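Local coordinates for protein alginate lyase, family PL7 (Zobellia galactanivorans, PDB 3ZPY) that forms the catalytic domain of a marine bacterial enzyme and probably cleaves alginate, a polyuronate of brown algae, by beta-elimination, at residues W57-G65 with Q73-E81; Y216-Q224 with G236-H247. All coordinates share one frame; numbering follows the deposited sequence. Where two conformers were deposited one is given.

Contact 1: residues W57-G65 with Q73-E81; sequences WVYFKCYRG and QNPRVELRE
Glu78 OE1 is gripped by two cations: Arg76 NH1, 3.0 Å away through an N-H...O angle of 162°, and Lys218 NZ of the adjoining strand 216-219. Arg76 approaches on the syn side of the carboxylate and keeps the oxygen in its guanidinium plane, so the salt bridge limits how either group can turn. Both side chains leave strand 76-81 on the side away from 57-65, although the backbone N of Glu78 still lies at the edge of the Phe60 ring. Val77, by contrast, points inward and sets CG1 4.0 Å from Phe60 CD2. Beyond it Leu79 crosses Phe60 at about a right angle, its CG 3.9 Å from ring atom CE2. This is the interior of a jelly-roll sandwich: strand 58-63 belongs to one antiparallel sheet and 76-81 to the other, and no hydrogen bond joins the two segments. The RVELR sequence of 76-80 resembles the RxELR signature of PL7 lyases, whose polar side chains, as in relatives, probably face the substrate groove. Cys62, whose chi1 of -170° swings SG over to the carbonyl side, lays its sulfur on the start of the second strand, 3.7 Å from Pro75 CB and 3.6 Å from Arg76 N. Small and only weakly polar, it fits where the chains lie near each other. Proline suits the next place, its CG packing 3.5 Å from Tyr63 O without needing a polar partner.

Contact 2: residues Y216-Q224 with G236-H247; sequences YFKVGNYLQ and GLVRIKNLSVTH
The Phe217 ring meets Val245 and His247 obliquely: its CD2 lies 3.8 Å from Val245 CG2, and its CE2 is 4.2 Å from His247 CE1 of the imidazole. Met99 and Ile124 add apolar cover to the phenyl group, while His247 turns NE2 to Glu81 OE2. Tyr222, which points away from 236-247, carries Gln224 NE2 over the centre of one ring face, 3.5 Å above the plane, and makes a cation-pi contact with Arg76. Val219 uses both its branches. Its chi1 of 64° puts CG1 in the crowded position between backbone N and carbonyl carbon, where it meets Leu243 tip to tip, and sends CG2 to within 3.5 Å of Ile240 CD1. Two corners in the chain, at Gly220 and Asn242, let each segment pass from one strand to the next. Glycine suits the first, because at its backbone angles a side chain would jam against the preceding carbonyl. The sequence YFKVGNYLQ closely resembles the YFKAGxYxQ signature of PL7 lyases; its inward residues fill the jelly-roll core, and the outward ones probably line the groove, as in relatives. Asn221 is the polar member of this interior: its CG is 3.7 Å from Val238 CG2, while ND2 donates to Phe60 O and lies 3.0 Å from Gly236 O. A leucine in its place would probably leave the buried Phe60 carbonyl without that donor. Gly236 is also well chosen, since a beta carbon there would fall only 3.2 Å from Leu223 CD2. The chemistry thus implies that these segments cohere chiefly by apolar packing between sheets, with one buried amide as the polar exception.

In the fold
From the N terminus, strand 58-63 leads through the loop 64-75 into strand 76-83, and contact 1 closes that loop as the chain passes from one sheet of the sandwich to the other. Contact 2 follows in series, without nesting or crossing: after 216-223 the chain leaves the sheet of 76-83 and returns through 235-247 to that of 58-63. The late strands pair with the early ones. Strand 235-247 lies beside 58-63, and 216-223 beside 76-83, where Leu79 N is 2.8 Å from Val219 O. The two contacts therefore form adjoining parts of one sandwich interior and tie the early part of the domain to its C-terminal strand.

Contact 1: residues W57-G65 with Q73-E81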
loop_
_atom_site.group_PDB
_atom_site.type_symbol
_atom_site.label_atom_id
_atom_site.label_comp_id
_atom_site.label_asym_id
_atom_site.label_seq_id
_atom_site.Cartn_x
_atom_site.Cartn_y
_atom_site.Cartn_z
ATOM N N TRP A 57 13.995 2.202 9.180
ATOM C CA TRP A 57 12.811 2.088 8.312
ATOM C C TRP A 57 13.038 0.959 7.276
ATOM O O TRP A 57 14.152 0.635 6.947
ATOM C CB TRP A 57 12.615 3.339 7.445
ATOM C CG TRP A 57 12.589 4.669 8.141
ATOM C CD1 TRP A 57 13.659 5.509 8.451
ATOM C CD2 TRP A 57 11.404 5.287 8.665
ATOM N NE1 TRP A 57 13.191 6.660 9.088
ATOM C CE2 TRP A 57 11.798 6.569 9.230
ATOM C CE3 TRP A 57 10.067 4.960 8.616
ATOM C CZ2 TRP A 57 10.875 7.442 9.775
ATOM C CZ3 TRP A 57 9.123 5.820 9.136
ATOM C CH2 TRP A 57 9.505 7.080 9.706
ATOM N N VAL A 58 11.965 0.467 6.722
ATOM C CA VAL A 58 11.973 -0.369 5.499
ATOM C C VAL A 58 11.359 0.468 4.378
ATOM O O VAL A 58 10.291 1.062 4.550
ATOM C CB VAL A 58 11.264 -1.732 5.698
ATOM C CG1 VAL A 58 11.122 -2.469 4.358
ATOM C CG2 VAL A 58 12.037 -2.569 6.732
ATOM N N TYR A 59 12.142 0.581 3.334
ATOM C CA TYR A 59 11.806 1.445 2.153
ATOM C C TYR A 59 11.229 0.613 1.055
ATOM O O TYR A 59 11.720 -0.530 0.804
ATOM C CB TYR A 59 13.106 2.026 1.628
ATOM C CG TYR A 59 13.762 3.036 2.572
ATOM C CD1 TYR A 59 14.512 2.601 3.667
ATOM C CD2 TYR A 59 13.667 4.445 2.345
ATOM C CE1 TYR A 59 15.135 3.515 4.558
ATOM C CE2 TYR A 59 14.266 5.332 3.258
ATOM C CZ TYR A 59 14.979 4.883 4.328
ATOM O OH TYR A 59 15.600 5.818 5.181
ATOM N N PHE A 60 10.119 1.101 0.477
ATOM C CA PHE A 60 9.412 0.490 -0.667
ATOM C C PHE A 60 9.512 1.473 -1.737
ATOM O O PHE A 60 8.884 2.556 -1.685
ATOM C CB PHE A 60 7.953 0.288 -0.273
ATOM C CG PHE A 60 7.762 -0.664 0.904
ATOM C CD1 PHE A 60 7.999 -0.211 2.234
ATOM C CD2 PHE A 60 7.322 -1.989 0.698
ATOM C CE1 PHE A 60 7.814 -1.104 3.318
ATOM C CE2 PHE A 60 7.186 -2.847 1.754
ATOM C CZ PHE A 60 7.364 -2.396 3.066
ATOM N N LYS A 61 10.319 1.096 -2.770
ATOM C CA LYS A 61 10.613 2.018 -3.881
ATOM C C LYS A 61 10.029 1.376 -5.193
ATOM O O LYS A 61 10.408 0.218 -5.542
ATOM C CB LYS A 61 12.204 2.154 -3.990
ATOM C CG LYS A 61 12.600 3.255 -4.929
ATOM C CD LYS A 61 14.087 3.530 -4.905
ATOM C CE LYS A 61 14.476 4.677 -5.777
ATOM N NZ LYS A 61 15.894 5.036 -5.548
ATOM N N CYS A 62 9.134 2.125 -5.820
ATOM C CA CYS A 62 8.452 1.609 -7.028
ATOM C C CYS A 62 8.487 2.675 -8.100
ATOM O O CYS A 62 8.485 3.875 -7.795
ATOM C CB CYS A 62 7.002 1.137 -6.621
ATOM S SG CYS A 62 6.171 0.231 -7.923
ATOM N N TYR A 63 8.496 2.251 -9.353
ATOM C CA TYR A 63 8.816 3.169 -10.431
ATOM C C TYR A 63 7.668 3.231 -11.411
ATOM O O TYR A 63 7.035 2.204 -11.686
ATOM C CB TYR A 63 10.096 2.727 -11.228
ATOM C CG TYR A 63 11.294 2.592 -10.336
ATOM C CD1 TYR A 63 11.424 1.470 -9.482
ATOM C CD2 TYR A 63 12.343 3.546 -10.402
ATOM C CE1 TYR A 63 12.474 1.325 -8.613
ATOM C CE2 TYR A 63 13.447 3.394 -9.516
ATOM C CZ TYR A 63 13.526 2.232 -8.723
ATOM O OH TYR A 63 14.568 2.136 -7.815
ATOM N N ARG A 64 7.409 4.436 -11.913
ATOM C CA ARG A 64 6.488 4.619 -13.052
ATOM C C ARG A 64 6.931 3.672 -14.163
ATOM O O ARG A 64 8.136 3.564 -14.496
ATOM C CB ARG A 64 6.719 6.073 -13.544
ATOM C CG ARG A 64 5.774 6.545 -14.673
ATOM C CD ARG A 64 6.144 7.986 -15.033
ATOM N NE ARG A 64 5.108 8.667 -15.838
ATOM C CZ ARG A 64 5.151 8.857 -17.152
ATOM N NH1 ARG A 64 6.060 8.264 -17.917
ATOM N NH2 ARG A 64 4.247 9.642 -17.728
ATOM N N GLY A 65 5.949 2.945 -14.747
ATOM C CA GLY A 65 6.263 2.077 -15.921
ATOM C C GLY A 65 7.017 0.792 -15.552
ATOM O O GLY A 65 7.386 0.099 -16.459
ATOM N N GLN A 73 -1.105 -2.115 -15.715
ATOM C CA GLN A 73 -1.777 -1.636 -14.461
ATOM C C GLN A 73 -0.782 -1.006 -13.550
ATOM O O GLN A 73 0.424 -1.134 -13.779
ATOM C CB GLN A 73 -2.439 -2.780 -13.668
ATOM C CG GLN A 73 -3.357 -3.577 -14.571
ATOM C CD GLN A 73 -4.812 -3.268 -14.355
ATOM O OE1 GLN A 73 -5.376 -3.662 -13.328
ATOM N NE2 GLN A 73 -5.463 -2.631 -15.360
ATOM N N ASN A 74 -1.285 -0.351 -12.514
ATOM C CA ASN A 74 -0.386 0.290 -11.584
ATOM C C ASN A 74 0.518 -0.722 -10.855
ATOM O O ASN A 74 0.039 -1.752 -10.319
ATOM C CB ASN A 74 -1.229 1.084 -10.562
ATOM C CG ASN A 74 -1.865 2.339 -11.157
ATOM O OD1 ASN A 74 -1.243 3.083 -11.883
ATOM N ND2 ASN A 74 -3.122 2.558 -10.832
ATOM N N PRO A 75 1.831 -0.423 -10.795
ATOM C CA PRO A 75 2.758 -1.371 -10.137
ATOM C C PRO A 75 2.867 -1.129 -8.604
ATOM O O PRO A 75 2.447 -0.087 -8.045
ATOM C CB PRO A 75 4.131 -1.013 -10.764
ATOM C CG PRO A 75 4.019 0.520 -11.060
ATOM C CD PRO A 75 2.541 0.706 -11.481
ATOM N N ARG A 76 3.449 -2.112 -7.917
ATOM C CA ARG A 76 3.585 -1.964 -6.450
ATOM C C ARG A 76 4.793 -2.697 -5.976
ATOM O O ARG A 76 5.238 -3.664 -6.627
ATOM C CB ARG A 76 2.346 -2.547 -5.711
ATOM C CG ARG A 76 2.207 -4.078 -5.909
ATOM C CD ARG A 76 0.882 -4.600 -5.379
ATOM N NE ARG A 76 -0.192 -4.455 -6.362
ATOM C CZ ARG A 76 -1.443 -4.044 -6.100
ATOM N NH1 ARG A 76 -1.826 -3.763 -4.838
ATOM N NH2 ARG A 76 -2.330 -4.117 -7.071
ATOM N N VAL A 77 5.295 -2.283 -4.807
ATOM C CA VAL A 77 6.216 -3.060 -3.996
ATOM C C VAL A 77 5.604 -2.940 -2.593
ATOM O O VAL A 77 5.442 -1.852 -2.112
ATOM C CB VAL A 77 7.610 -2.482 -4.044
ATOM C CG1 VAL A 77 8.452 -3.166 -2.972
ATOM C CG2 VAL A 77 8.235 -2.561 -5.433
ATOM N N GLU A 78 5.122 -4.022 -2.019
ATOM C CA GLU A 78 4.144 -3.911 -0.914
ATOM C C GLU A 78 4.047 -5.250 -0.154
ATOM O O GLU A 78 4.448 -6.234 -0.654
ATOM C CB GLU A 78 2.805 -3.443 -1.564
ATOM C CG GLU A 78 1.671 -3.077 -0.776
ATOM C CD GLU A 78 0.494 -2.717 -1.611
ATOM O OE1 GLU A 78 0.014 -3.457 -2.436
ATOM O OE2 GLU A 78 -0.107 -1.808 -1.145
ATOM N N LEU A 79 3.481 -5.195 1.047
ATOM C CA LEU A 79 3.182 -6.403 1.810
ATOM C C LEU A 79 1.709 -6.719 1.758
ATOM O O LEU A 79 0.856 -5.777 1.783
ATOM C CB LEU A 79 3.589 -6.154 3.280
ATOM C CG LEU A 79 4.999 -5.602 3.496
ATOM C CD1 LEU A 79 5.228 -5.460 5.000
ATOM C CD2 LEU A 79 6.012 -6.541 2.897
ATOM N N ARG A 80 1.431 -8.035 1.745
ATOM C CA ARG A 80 0.087 -8.565 1.763
ATOM C C ARG A 80 -0.143 -9.345 3.045
ATOM O O ARG A 80 0.569 -10.298 3.280
ATOM C CB ARG A 80 -0.105 -9.410 0.480
ATOM C CG ARG A 80 -1.562 -9.886 0.227
ATOM C CD ARG A 80 -1.894 -11.201 0.896
ATOM N NE ARG A 80 -3.111 -11.730 0.252
ATOM C CZ ARG A 80 -4.259 -12.054 0.869
ATOM N NH1 ARG A 80 -4.437 -11.923 2.182
ATOM N NH2 ARG A 80 -5.270 -12.504 0.165
ATOM N N GLU A 81 -1.126 -8.951 3.843
ATOM C CA GLU A 81 -1.379 -9.610 5.138
ATOM C C GLU A 81 -1.617 -11.085 4.994
ATOM O O GLU A 81 -2.463 -11.518 4.140
ATOM C CB GLU A 81 -2.589 -8.971 5.795
ATOM C CG GLU A 81 -2.762 -9.399 7.254
ATOM C CD GLU A 81 -4.129 -9.095 7.805
ATOM O OE1 GLU A 81 -4.963 -8.469 7.062
ATOM O OE2 GLU A 81 -4.434 -9.566 8.942
#

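Contact 2: residues Y216-Q224 with G236-H247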
loop_
_atom_site.group_PDB
_atom_site.type_symbol
_atom_site.label_atom_id
_atom_site.label_comp_id
_atom_site.label_asym_id
_atom_site.label_seq_id
_atom_site.Cartn_x
_atom_site.Cartn_y
_atom_site.Cartn_z
ATOM N N TYR A 216 -8.424 -8.035 3.623
ATOM C CA TYR A 216 -7.071 -8.127 4.192
ATOM C C TYR A 216 -6.338 -6.787 4.035
ATOM O O TYR A 216 -6.721 -5.944 3.193
ATOM C CB TYR A 216 -6.223 -9.200 3.525
ATOM C CG TYR A 216 -6.066 -9.114 2.028
ATOM C CD1 TYR A 216 -7.024 -9.655 1.167
ATOM C CD2 TYR A 216 -4.949 -8.479 1.467
ATOM C CE1 TYR A 216 -6.851 -9.643 -0.250
ATOM C CE2 TYR A 216 -4.786 -8.443 0.091
ATOM C CZ TYR A 216 -5.711 -8.979 -0.748
ATOM O OH TYR A 216 -5.478 -8.973 -2.138
ATOM N N PHE A 217 -5.360 -6.558 4.923
ATOM C CA PHE A 217 -4.580 -5.354 4.815
ATOM C C PHE A 217 -3.426 -5.514 3.797
ATOM O O PHE A 217 -2.890 -6.615 3.615
ATOM C CB PHE A 217 -3.945 -5.045 6.176
ATOM C CG PHE A 217 -4.950 -4.550 7.174
ATOM C CD1 PHE A 217 -5.602 -3.338 6.975
ATOM C CD2 PHE A 217 -5.219 -5.297 8.306
ATOM C CE1 PHE A 217 -6.498 -2.869 7.948
ATOM C CE2 PHE A 217 -6.117 -4.834 9.294
ATOM C CZ PHE A 217 -6.716 -3.602 9.110
ATOM N N LYS A 218 -3.046 -4.361 3.237
ATOM C CA LYS A 218 -1.754 -4.268 2.458
ATOM C C LYS A 218 -1.084 -3.011 2.890
ATOM O O LYS A 218 -1.752 -2.014 3.237
ATOM C CB LYS A 218 -1.904 -4.316 0.951
ATOM C CG LYS A 218 -2.759 -5.425 0.405
ATOM C CD LYS A 218 -2.554 -5.579 -1.112
ATOM C CE LYS A 218 -1.317 -6.336 -1.420
ATOM N NZ LYS A 218 -0.730 -6.201 -2.748
ATOM N N VAL A 219 0.260 -3.006 2.784
ATOM C CA VAL A 219 0.955 -1.775 3.184
ATOM C C VAL A 219 2.291 -1.746 2.462
ATOM O O VAL A 219 2.957 -2.782 2.292
ATOM C CB VAL A 219 1.158 -1.684 4.742
ATOM C CG1 VAL A 219 2.076 -2.802 5.271
ATOM C CG2 VAL A 219 1.665 -0.357 5.210
ATOM N N GLY A 220 2.712 -0.549 2.062
ATOM C CA GLY A 220 3.911 -0.507 1.211
ATOM C C GLY A 220 3.788 0.725 0.292
ATOM O O GLY A 220 3.346 1.844 0.697
ATOM N N ASN A 221 4.091 0.443 -0.999
ATOM C CA ASN A 221 4.064 1.485 -2.035
ATOM C C ASN A 221 3.375 0.941 -3.288
ATOM O O ASN A 221 3.990 0.234 -4.078
ATOM C CB ASN A 221 5.497 1.928 -2.363
ATOM C CG ASN A 221 5.563 3.087 -3.274
ATOM O OD1 ASN A 221 4.512 3.563 -3.771
ATOM N ND2 ASN A 221 6.772 3.541 -3.550
ATOM N N TYR A 222 2.131 1.377 -3.448
ATOM C CA TYR A 222 1.304 1.023 -4.636
ATOM C C TYR A 222 1.187 2.301 -5.383
ATOM O O TYR A 222 0.461 3.192 -4.997
ATOM C CB TYR A 222 -0.056 0.473 -4.110
ATOM C CG TYR A 222 -1.053 -0.002 -5.151
ATOM C CD1 TYR A 222 -0.671 -0.401 -6.428
ATOM C CD2 TYR A 222 -2.379 -0.132 -4.744
ATOM C CE1 TYR A 222 -1.630 -0.835 -7.330
ATOM C CE2 TYR A 222 -3.310 -0.550 -5.599
ATOM C CZ TYR A 222 -2.937 -0.946 -6.894
ATOM O OH TYR A 222 -3.874 -1.471 -7.865
ATOM N N LEU A 223 1.850 2.411 -6.542
ATOM C CA LEU A 223 1.715 3.695 -7.311
ATOM C C LEU A 223 0.338 3.808 -7.832
ATOM O O LEU A 223 -0.371 2.786 -8.015
ATOM C CB LEU A 223 2.727 3.767 -8.474
ATOM C CG LEU A 223 4.204 3.663 -8.087
ATOM C CD1 LEU A 223 5.084 3.969 -9.303
ATOM C CD2 LEU A 223 4.563 4.551 -6.910
ATOM N N GLN A 224 -0.072 5.045 -8.083
ATOM C CA GLN A 224 -1.381 5.392 -8.638
ATOM C C GLN A 224 -1.311 6.259 -9.876
ATOM O O GLN A 224 -0.321 6.945 -10.045
ATOM C CB GLN A 224 -2.384 5.906 -7.583
ATOM C CG GLN A 224 -2.719 4.893 -6.535
ATOM C CD GLN A 224 -3.744 3.870 -7.073
ATOM O OE1 GLN A 224 -4.808 4.270 -7.491
ATOM N NE2 GLN A 224 -3.394 2.595 -7.146
ATOM N N GLY A 236 8.186 6.514 -6.786
ATOM C CA GLY A 236 7.742 6.940 -5.456
ATOM C C GLY A 236 8.528 6.165 -4.410
ATOM O O GLY A 236 9.112 5.103 -4.689
ATOM N N LEU A 237 8.605 6.766 -3.204
ATOM C CA LEU A 237 9.350 6.159 -2.135
ATOM C C LEU A 237 8.552 6.336 -0.824
ATOM O O LEU A 237 8.232 7.430 -0.474
ATOM C CB LEU A 237 10.716 6.821 -2.020
ATOM C CG LEU A 237 11.670 6.200 -0.998
ATOM C CD1 LEU A 237 11.982 4.727 -1.274
ATOM C CD2 LEU A 237 12.985 6.989 -0.851
ATOM N N VAL A 238 8.257 5.217 -0.198
ATOM C CA VAL A 238 7.502 5.118 1.048
ATOM C C VAL A 238 8.433 4.407 2.032
ATOM O O VAL A 238 9.155 3.459 1.688
ATOM C CB VAL A 238 6.214 4.294 0.910
ATOM C CG1 VAL A 238 5.566 4.108 2.255
ATOM C CG2 VAL A 238 5.262 4.895 -0.117
ATOM N N ARG A 239 8.488 4.862 3.272
ATOM C CA ARG A 239 9.266 4.152 4.274
ATOM C C ARG A 239 8.379 3.920 5.538
ATOM O O ARG A 239 7.590 4.789 5.921
ATOM C CB ARG A 239 10.583 4.876 4.553
ATOM C CG ARG A 239 10.498 6.267 5.164
ATOM C CD ARG A 239 11.891 6.833 5.324
ATOM N NE ARG A 239 11.920 8.131 5.896
ATOM C CZ ARG A 239 13.034 8.806 6.110
ATOM N NH1 ARG A 239 14.223 8.235 5.867
ATOM N NH2 ARG A 239 12.920 10.076 6.470
ATOM N N ILE A 240 8.525 2.717 6.137
ATOM C CA ILE A 240 7.624 2.255 7.202
ATOM C C ILE A 240 8.453 1.722 8.378
ATOM O O ILE A 240 9.501 1.044 8.189
ATOM C CB ILE A 240 6.628 1.174 6.644
ATOM C CG1 ILE A 240 5.847 1.759 5.481
ATOM C CG2 ILE A 240 5.759 0.580 7.728
ATOM C CD1 ILE A 240 4.975 0.795 4.649
ATOM N N LYS A 241 7.899 1.950 9.559
ATOM C CA LYS A 241 8.395 1.231 10.748
ATOM C C LYS A 241 7.223 1.003 11.698
ATOM O O LYS A 241 6.110 1.501 11.457
ATOM C CB LYS A 241 9.491 2.009 11.486
ATOM C CG LYS A 241 9.153 3.368 12.008
ATOM C CD LYS A 241 10.432 4.068 12.511
ATOM C CE LYS A 241 10.061 5.403 13.042
ATOM N NZ LYS A 241 11.247 6.059 13.699
ATOM N N ASN A 242 7.424 0.281 12.814
ATOM C CA ASN A 242 6.437 0.106 13.851
ATOM C C ASN A 242 5.115 -0.434 13.280
ATOM O O ASN A 242 4.026 0.163 13.545
ATOM C CB ASN A 242 6.165 1.468 14.588
ATOM C CG ASN A 242 7.357 1.990 15.263
ATOM O OD1 ASN A 242 8.321 1.288 15.470
ATOM N ND2 ASN A 242 7.353 3.313 15.417
ATOM N N LEU A 243 5.194 -1.482 12.467
ATOM C CA LEU A 243 4.053 -2.091 11.790
ATOM C C LEU A 243 3.477 -3.177 12.696
ATOM O O LEU A 243 4.192 -4.058 13.156
ATOM C CB LEU A 243 4.584 -2.773 10.514
ATOM C CG LEU A 243 3.512 -3.565 9.712
ATOM C CD1 LEU A 243 2.301 -2.778 9.226
ATOM C CD2 LEU A 243 4.193 -4.211 8.515
ATOM N N SER A 244 2.167 -3.154 12.838
ATOM C CA SER A 244 1.479 -4.308 13.406
ATOM C C SER A 244 0.059 -4.375 12.938
ATOM O O SER A 244 -0.549 -3.350 12.624
ATOM C CB SER A 244 1.499 -4.230 14.925
ATOM O OG SER A 244 0.685 -3.188 15.365
ATOM N N VAL A 245 -0.472 -5.593 12.896
ATOM C CA VAL A 245 -1.898 -5.805 12.653
ATOM C C VAL A 245 -2.492 -6.490 13.904
ATOM O O VAL A 245 -1.853 -7.375 14.477
ATOM C CB VAL A 245 -2.141 -6.617 11.377
ATOM C CG1 VAL A 245 -3.563 -7.131 11.357
ATOM C CG2 VAL A 245 -1.988 -5.715 10.187
ATOM N N THR A 246 -3.663 -5.989 14.321
ATOM C CA THR A 246 -4.368 -6.535 15.496
ATOM C C THR A 246 -5.776 -6.912 15.064
ATOM O O THR A 246 -6.459 -6.162 14.353
ATOM C CB THR A 246 -4.415 -5.504 16.619
ATOM O OG1 THR A 246 -3.116 -5.065 16.872
ATOM C CG2 THR A 246 -5.023 -6.099 17.848
ATOM N N HIS A 247 -6.188 -8.080 15.505
ATOM C CA HIS A 247 -7.560 -8.564 15.309
ATOM C C HIS A 247 -8.141 -8.944 16.632
ATOM O O HIS A 247 -7.500 -9.763 17.388
ATOM C CB HIS A 247 -7.629 -9.776 14.335
ATOM C CG HIS A 247 -7.147 -9.429 12.945
ATOM N ND1 HIS A 247 -7.951 -8.685 12.108
ATOM C CD2 HIS A 247 -5.943 -9.670 12.269
ATOM C CE1 HIS A 247 -7.343 -8.530 10.927
ATOM N NE2 HIS A 247 -6.070 -9.087 11.038
#